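Local coordinates for nitrogenase molybdenum-iron protein beta chain (Clostridium pasteurianum, PDB 4WES) that forms, with the alpha chain, the molybdenum-iron component of nitrogenase, which reduces dinitrogen to ammonium, and shares an [8Fe-7S] cluster with that chain, at residues 295-306 and 427-438. Numbering follows the deposited sequence.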
ATOM      1  N   GLU B 295     -13.717  -9.265 -15.786  1.00 10.01           N
ATOM      2  CA  GLU B 295     -12.716  -9.268 -14.708  1.00 10.26           C
ATOM      3  C   GLU B 295     -11.385  -9.884 -15.169  1.00  9.67           C
ATOM      4  O   GLU B 295     -10.305  -9.342 -14.904  1.00 10.03           O
ATOM      5  CB  GLU B 295     -13.205 -10.073 -13.512  1.00 13.04           C
ATOM      6  CG  GLU B 295     -14.470  -9.651 -12.850  1.00 15.84           C
ATOM      7  CD  GLU B 295     -15.137 -10.679 -11.901  1.00 19.44           C
ATOM      8  OE1 GLU B 295     -14.486 -11.626 -11.432  1.00 30.77           O
ATOM      9  OE2 GLU B 295     -16.387 -10.481 -11.597  1.00 23.85           O
ATOM     10  N   ARG B 296     -11.474 -11.009 -15.867  1.00 10.13           N
ATOM     11  CA  ARG B 296     -10.266 -11.634 -16.395  1.00  9.40           C
ATOM     12  C   ARG B 296      -9.551 -10.680 -17.328  1.00  9.99           C
ATOM     13  O   ARG B 296      -8.327 -10.522 -17.297  1.00  9.79           O
ATOM     14  CB  ARG B 296     -10.583 -12.947 -17.088  1.00 10.51           C
ATOM     15  CG  ARG B 296      -9.329 -13.661 -17.566  1.00 10.59           C
ATOM     16  CD  ARG B 296      -9.696 -14.923 -18.321  1.00 12.04           C
ATOM     17  NE  ARG B 296      -8.520 -15.745 -18.670  1.00 11.58           N
ATOM     18  CZ  ARG B 296      -7.628 -15.493 -19.636  1.00 12.23           C
ATOM     19  NH1 ARG B 296      -7.794 -14.468 -20.480  1.00 12.41           N
ATOM     20  NH2 ARG B 296      -6.576 -16.276 -19.784  1.00 12.22           N
ATOM     21  N   GLY B 297     -10.303 -10.047 -18.226  1.00  9.62           N
ATOM     22  CA  GLY B 297      -9.695  -9.135 -19.157  1.00 10.19           C
ATOM     23  C   GLY B 297      -9.111  -7.887 -18.537  1.00  8.96           C
ATOM     24  O   GLY B 297      -8.158  -7.322 -19.069  1.00  9.46           O
ATOM     25  N   GLN B 298      -9.682  -7.434 -17.418  1.00  8.84           N
ATOM     26  CA  GLN B 298      -9.075  -6.348 -16.660  1.00  9.06           C
ATOM     27  C   GLN B 298      -7.755  -6.817 -16.026  1.00  8.86           C
ATOM     28  O   GLN B 298      -6.785  -6.048 -15.978  1.00  9.12           O
ATOM     29  CB  GLN B 298     -10.020  -5.845 -15.569  1.00  9.16           C
ATOM     30  CG  GLN B 298     -11.229  -5.088 -16.124  1.00  9.29           C
ATOM     31  CD  GLN B 298     -12.259  -4.842 -15.050  1.00 10.11           C
ATOM     32  OE1 GLN B 298     -12.564  -5.733 -14.237  1.00 11.30           O
ATOM     33  NE2 GLN B 298     -12.793  -3.653 -15.024  1.00 12.18           N
ATOM     34  N   LEU B 299      -7.726  -8.035 -15.510  1.00  8.83           N
ATOM     35  CA  LEU B 299      -6.460  -8.565 -14.996  1.00  8.69           C
ATOM     36  C   LEU B 299      -5.407  -8.621 -16.096  1.00  8.43           C
ATOM     37  O   LEU B 299      -4.272  -8.159 -15.884  1.00  8.81           O
ATOM     38  CB  LEU B 299      -6.698  -9.983 -14.451  1.00  8.59           C
ATOM     39  CG  LEU B 299      -5.421 -10.720 -14.053  1.00  9.16           C
ATOM     40  CD1 LEU B 299      -4.592  -9.989 -13.004  1.00  9.93           C
ATOM     41  CD2 LEU B 299      -5.748 -12.146 -13.634  1.00 10.47           C
ATOM     42  N   ILE B 300      -5.743  -9.121 -17.268  1.00  8.53           N
ATOM     43  CA  ILE B 300      -4.782  -9.144 -18.369  1.00  9.65           C
ATOM     44  C   ILE B 300      -4.352  -7.733 -18.716  1.00  8.71           C
ATOM     45  O   ILE B 300      -3.165  -7.461 -18.949  1.00  9.20           O
ATOM     46  CB  ILE B 300      -5.370  -9.897 -19.598  1.00 10.03           C
ATOM     47  CG1 ILE B 300      -5.661 -11.365 -19.272  1.00 10.55           C
ATOM     48  CG2 ILE B 300      -4.445  -9.772 -20.788  1.00 12.24           C
ATOM     49  CD1 ILE B 300      -4.479 -12.175 -18.799  1.00 14.07           C
ATOM     50  N   ASP B 301      -5.321  -6.812 -18.785  1.00  8.82           N
ATOM     51  CA  ASP B 301      -4.999  -5.410 -19.050  1.00  8.71           C
ATOM     52  C   ASP B 301      -3.967  -4.881 -18.075  1.00  8.63           C
ATOM     53  O   ASP B 301      -3.039  -4.156 -18.462  1.00  9.33           O
ATOM     54  CB  ASP B 301      -6.288  -4.566 -19.015  1.00  9.82           C
ATOM     55  CG  ASP B 301      -6.096  -3.198 -19.626  1.00  8.99           C
ATOM     56  OD1 ASP B 301      -6.141  -3.121 -20.870  1.00  9.55           O
ATOM     57  OD2 ASP B 301      -5.918  -2.235 -18.864  1.00  9.24           O
ATOM     58  N   LEU B 302      -4.151  -5.179 -16.791  1.00  8.56           N
ATOM     59  CA  LEU B 302      -3.249  -4.698 -15.743  1.00  8.69           C
ATOM     60  C   LEU B 302      -1.883  -5.358 -15.854  1.00  7.74           C
ATOM     61  O   LEU B 302      -0.864  -4.696 -15.669  1.00  8.66           O
ATOM     62  CB  LEU B 302      -3.899  -4.954 -14.398  1.00  8.89           C
ATOM     63  CG  LEU B 302      -3.096  -4.534 -13.174  1.00  9.20           C
ATOM     64  CD1 LEU B 302      -2.752  -3.069 -13.181  1.00  9.44           C
ATOM     65  CD2 LEU B 302      -3.859  -4.878 -11.925  1.00 10.37           C
ATOM     66  N   MET B 303      -1.854  -6.659 -16.111  1.00  8.66           N
ATOM     67  CA  MET B 303      -0.575  -7.343 -16.292  1.00  8.78           C
ATOM     68  C   MET B 303       0.238  -6.750 -17.417  1.00  8.79           C
ATOM     69  O   MET B 303       1.472  -6.629 -17.319  1.00  9.33           O
ATOM     70  CB  MET B 303      -0.826  -8.841 -16.540  1.00  8.74           C
ATOM     71  CG  MET B 303      -1.408  -9.559 -15.326  1.00  8.87           C
ATOM     72  SD  MET B 303      -1.915 -11.248 -15.643  1.00 10.20           S
ATOM     73  CE  MET B 303      -0.324 -12.061 -15.846  1.00 10.66           C
ATOM     74  N   ILE B 304      -0.428  -6.368 -18.509  1.00  8.97           N
ATOM     75  CA  ILE B 304       0.243  -5.749 -19.639  1.00  8.90           C
ATOM     76  C   ILE B 304       0.587  -4.305 -19.310  1.00  8.40           C
ATOM     77  O   ILE B 304       1.736  -3.868 -19.504  1.00  8.95           O
ATOM     78  CB  ILE B 304      -0.602  -5.849 -20.918  1.00 10.06           C
ATOM     79  CG1 ILE B 304      -0.750  -7.336 -21.310  1.00 10.54           C
ATOM     80  CG2 ILE B 304       0.036  -5.067 -22.044  1.00 10.76           C
ATOM     81  CD1 ILE B 304      -1.714  -7.573 -22.425  1.00 12.32           C
ATOM     82  N   ASP B 305      -0.348  -3.530 -18.743  1.00  8.63           N
ATOM     83  CA  ASP B 305      -0.066  -2.127 -18.444  1.00  8.83           C
ATOM     84  C   ASP B 305       1.129  -2.005 -17.487  1.00  7.74           C
ATOM     85  O   ASP B 305       1.945  -1.084 -17.634  1.00  8.71           O
ATOM     86  CB  ASP B 305      -1.279  -1.443 -17.842  1.00  7.71           C
ATOM     87  CG  ASP B 305      -2.399  -1.168 -18.840  1.00  8.47           C
ATOM     88  OD1 ASP B 305      -2.162  -1.257 -20.052  1.00  9.10           O
ATOM     89  OD2 ASP B 305      -3.531  -0.838 -18.358  1.00  8.56           O
ATOM     90  N   ALA B 306       1.226  -2.877 -16.492  1.00  8.14           N
ATOM     91  CA  ALA B 306       2.266  -2.794 -15.461  1.00  8.47           C
ATOM     92  C   ALA B 306       3.515  -3.611 -15.784  1.00  8.36           C
ATOM     93  O   ALA B 306       4.413  -3.709 -14.955  1.00  8.99           O
ATOM     94  CB  ALA B 306       1.717  -3.253 -14.126  1.00  9.29           C
ATOM     95  N   TYR B 427      -9.912 -13.591 -10.326  1.00  9.39           N
ATOM     96  CA  TYR B 427      -9.386 -12.479 -11.099  1.00  9.19           C
ATOM     97  C   TYR B 427      -9.348 -11.220 -10.250  1.00  9.87           C
ATOM     98  O   TYR B 427      -8.381 -10.441 -10.346  1.00 10.76           O
ATOM     99  CB  TYR B 427     -10.205 -12.281 -12.383  1.00 10.82           C
ATOM    100  CG  TYR B 427     -10.329 -13.547 -13.196  1.00 10.24           C
ATOM    101  CD1 TYR B 427      -9.214 -14.188 -13.728  1.00 10.59           C
ATOM    102  CD2 TYR B 427     -11.568 -14.119 -13.462  1.00 10.90           C
ATOM    103  CE1 TYR B 427      -9.313 -15.366 -14.470  1.00 11.00           C
ATOM    104  CE2 TYR B 427     -11.682 -15.280 -14.189  1.00 11.75           C
ATOM    105  CZ  TYR B 427     -10.560 -15.905 -14.700  1.00 10.73           C
ATOM    106  OH  TYR B 427     -10.695 -17.068 -15.408  1.00 12.34           O
ATOM    107  N   LYS B 428     -10.347 -11.027  -9.401  1.00 10.35           N
ATOM    108  CA  LYS B 428     -10.402  -9.882  -8.509  1.00 11.66           C
ATOM    109  C   LYS B 428      -9.201  -9.838  -7.552  1.00  9.60           C
ATOM    110  O   LYS B 428      -8.564  -8.801  -7.338  1.00 10.62           O
ATOM    111  CB  LYS B 428     -11.702  -9.950  -7.704  1.00 12.72           C
ATOM    112  CG  LYS B 428     -11.949  -8.857  -6.690  1.00 20.02           C
ATOM    113  CD  LYS B 428     -13.282  -8.899  -5.926  1.00 27.85           C
ATOM    114  CE  LYS B 428     -13.256  -7.796  -4.859  1.00 59.68           C
ATOM    115  NZ  LYS B 428     -14.341  -7.863  -3.833  1.00 63.71           N
ATOM    116  N   GLY B 429      -8.902 -10.979  -6.951  1.00  9.73           N
ATOM    117  CA  GLY B 429      -7.777 -11.076  -6.040  1.00  9.55           C
ATOM    118  C   GLY B 429      -6.453 -10.908  -6.755  1.00  8.91           C
ATOM    119  O   GLY B 429      -5.509 -10.298  -6.227  1.00 10.19           O
ATOM    120  N   ALA B 430      -6.354 -11.414  -7.983  1.00  9.24           N
ATOM    121  CA  ALA B 430      -5.143 -11.256  -8.771  1.00  9.40           C
ATOM    122  C   ALA B 430      -4.875  -9.789  -9.088  1.00  9.34           C
ATOM    123  O   ALA B 430      -3.723  -9.346  -9.042  1.00  9.77           O
ATOM    124  CB  ALA B 430      -5.252 -12.064 -10.059  1.00  9.62           C
ATOM    125  N   ILE B 431      -5.930  -9.040  -9.407  1.00  9.17           N
ATOM    126  CA  ILE B 431      -5.799  -7.610  -9.653  1.00  9.48           C
ATOM    127  C   ILE B 431      -5.235  -6.929  -8.409  1.00  9.45           C
ATOM    128  O   ILE B 431      -4.322  -6.098  -8.486  1.00 10.57           O
ATOM    129  CB  ILE B 431      -7.169  -7.024 -10.078  1.00  9.89           C
ATOM    130  CG1 ILE B 431      -7.483  -7.474 -11.505  1.00 10.82           C
ATOM    131  CG2 ILE B 431      -7.208  -5.501  -9.938  1.00 11.29           C
ATOM    132  CD1 ILE B 431      -8.962  -7.234 -11.905  1.00 12.09           C
ATOM    133  N   ARG B 432      -5.785  -7.252  -7.241  1.00  9.50           N
ATOM    134  CA  ARG B 432      -5.301  -6.665  -5.997  1.00 11.12           C
ATOM    135  C   ARG B 432      -3.844  -6.992  -5.756  1.00  9.79           C
ATOM    136  O   ARG B 432      -3.056  -6.121  -5.328  1.00 10.36           O
ATOM    137  CB  ARG B 432      -6.147  -7.141  -4.825  1.00 14.82           C
ATOM    138  CG  ARG B 432      -7.580  -6.607  -4.821  1.00 23.42           C
ATOM    139  CD  ARG B 432      -7.693  -5.188  -4.257  1.00 49.44           C
ATOM    140  NE  ARG B 432      -7.094  -5.031  -2.930  1.00 92.94           N
ATOM    141  CZ  ARG B 432      -6.978  -3.874  -2.273  1.00111.79           C
ATOM    142  NH1 ARG B 432      -7.424  -2.733  -2.795  1.00 75.22           N
ATOM    143  NH2 ARG B 432      -6.405  -3.858  -1.079  1.00137.33           N
ATOM    144  N   LEU B 433      -3.431  -8.225  -6.043  1.00  9.54           N
ATOM    145  CA  LEU B 433      -2.027  -8.624  -5.893  1.00  9.74           C
ATOM    146  C   LEU B 433      -1.107  -7.838  -6.816  1.00  9.27           C
ATOM    147  O   LEU B 433      -0.022  -7.402  -6.395  1.00  9.86           O
ATOM    148  CB  LEU B 433      -1.854 -10.124  -6.131  1.00 10.36           C
ATOM    149  CG  LEU B 433      -2.297 -11.036  -5.001  1.00 11.56           C
ATOM    150  CD1 LEU B 433      -2.325 -12.474  -5.488  1.00 14.48           C
ATOM    151  CD2 LEU B 433      -1.423 -10.872  -3.756  1.00 15.62           C
ATOM    152  N   VAL B 434      -1.483  -7.672  -8.089  1.00  9.39           N
ATOM    153  CA  VAL B 434      -0.619  -6.937  -8.980  1.00  9.54           C
ATOM    154  C   VAL B 434      -0.480  -5.486  -8.559  1.00  8.90           C
ATOM    155  O   VAL B 434       0.609  -4.916  -8.602  1.00  9.18           O
ATOM    156  CB  VAL B 434      -1.093  -7.010 -10.448  1.00 10.07           C
ATOM    157  CG1 VAL B 434      -0.214  -6.202 -11.381  1.00 10.37           C
ATOM    158  CG2 VAL B 434      -1.141  -8.484 -10.883  1.00 12.11           C
ATOM    159  N   GLU B 435      -1.574  -4.875  -8.124  1.00  8.81           N
ATOM    160  CA  GLU B 435      -1.507  -3.520  -7.590  1.00  8.88           C
ATOM    161  C   GLU B 435      -0.573  -3.442  -6.386  1.00  8.63           C
ATOM    162  O   GLU B 435       0.270  -2.551  -6.310  1.00  9.15           O
ATOM    163  CB  GLU B 435      -2.900  -3.022  -7.230  1.00 10.45           C
ATOM    164  CG  GLU B 435      -2.867  -1.607  -6.714  1.00 10.22           C
ATOM    165  CD  GLU B 435      -4.144  -1.081  -6.160  1.00 12.68           C
ATOM    166  OE1 GLU B 435      -5.041  -1.898  -5.770  1.00 13.57           O
ATOM    167  OE2 GLU B 435      -4.244   0.156  -6.065  1.00 17.02           O
ATOM    168  N   GLU B 436      -0.740  -4.377  -5.461  1.00  8.51           N
ATOM    169  CA  GLU B 436       0.109  -4.344  -4.261  1.00  9.36           C
ATOM    170  C   GLU B 436       1.582  -4.539  -4.575  1.00  8.64           C
ATOM    171  O   GLU B 436       2.446  -3.841  -4.040  1.00  9.47           O
ATOM    172  CB  GLU B 436      -0.347  -5.425  -3.297  1.00 11.23           C
ATOM    173  CG  GLU B 436       0.243  -5.366  -1.923  1.00 15.34           C
ATOM    174  CD  GLU B 436      -0.466  -6.342  -0.958  1.00 26.91           C
ATOM    175  OE1 GLU B 436      -1.147  -7.348  -1.396  1.00 22.13           O
ATOM    176  OE2 GLU B 436      -0.293  -6.147   0.250  1.00 39.71           O
ATOM    177  N   ILE B 437       1.894  -5.505  -5.439  1.00  8.37           N
ATOM    178  CA  ILE B 437       3.260  -5.774  -5.835  1.00  8.73           C
ATOM    179  C   ILE B 437       3.874  -4.560  -6.511  1.00  8.57           C
ATOM    180  O   ILE B 437       5.001  -4.142  -6.195  1.00  8.80           O
ATOM    181  CB  ILE B 437       3.317  -7.026  -6.752  1.00  9.17           C
ATOM    182  CG1 ILE B 437       3.041  -8.302  -5.953  1.00  9.59           C
ATOM    183  CG2 ILE B 437       4.667  -7.117  -7.467  1.00  9.79           C
ATOM    184  CD1 ILE B 437       2.737  -9.532  -6.773  1.00 11.33           C
ATOM    185  N   THR B 438       3.166  -4.004  -7.498  1.00  8.15           N
ATOM    186  CA  THR B 438       3.732  -2.872  -8.214  1.00  8.76           C
ATOM    187  C   THR B 438       3.812  -1.643  -7.307  1.00  7.87           C
ATOM    188  O   THR B 438       4.758  -0.856  -7.425  1.00  8.51           O
ATOM    189  CB  THR B 438       3.028  -2.607  -9.540  1.00 10.00           C
ATOM    190  OG1 THR B 438       1.648  -2.358  -9.352  1.00 11.07           O
ATOM    191  CG2 THR B 438       3.176  -3.781 -10.465  1.00 11.63           C
TER
HETATM  192  O   HOH W   1     -12.636 -12.838  -9.813  1.00 12.81           O
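Two nearly parallel helices pack here with one knob-into-hole contact, helix 290-305 running beside the C-terminal helix 426-448 with segment axes 8.9 Å apart and crossing at 19°. The knob is L299, seated among Y427, A430, I431 and V434; both its methyls meet the CB of A430, L299 CD2 at 3.6 Å. At the N-terminal end one face of the Y427 ring is covered by the aliphatic part of R296, whose CB stands 3.6 Å from the ring centroid, almost on the normal, in a CH-pi contact. A chi1 of -176° swings the R296 chain away from its own backbone N, and the extended chain to NE carries it over CE1 and CZ of Y427; the guanidinium stands 76° from the ring plane, not stacked on it. D274 OD1 then joins the two, as salt-bridge partner of R296 NE and hydrogen-bond partner of Y427 OH, which probably helps hold the arginine over the ring. E295 OE1 salt-bridges R189 NH2 and also accepts from a water that takes the backbone N-H of K428. The outer side of helix 290-305 faces other subunits: D301 and D305 bind an iron(II) ion together with K61 and E62 of the second beta subunit. Farther along, L302 and V434 meet tip to tip, L302 CG 3.8 Å from V434 CG1. The last touch is A306 CB against T438 CG2 at 4.0 Å, while T438 OG1 turns back to donate to V434 O.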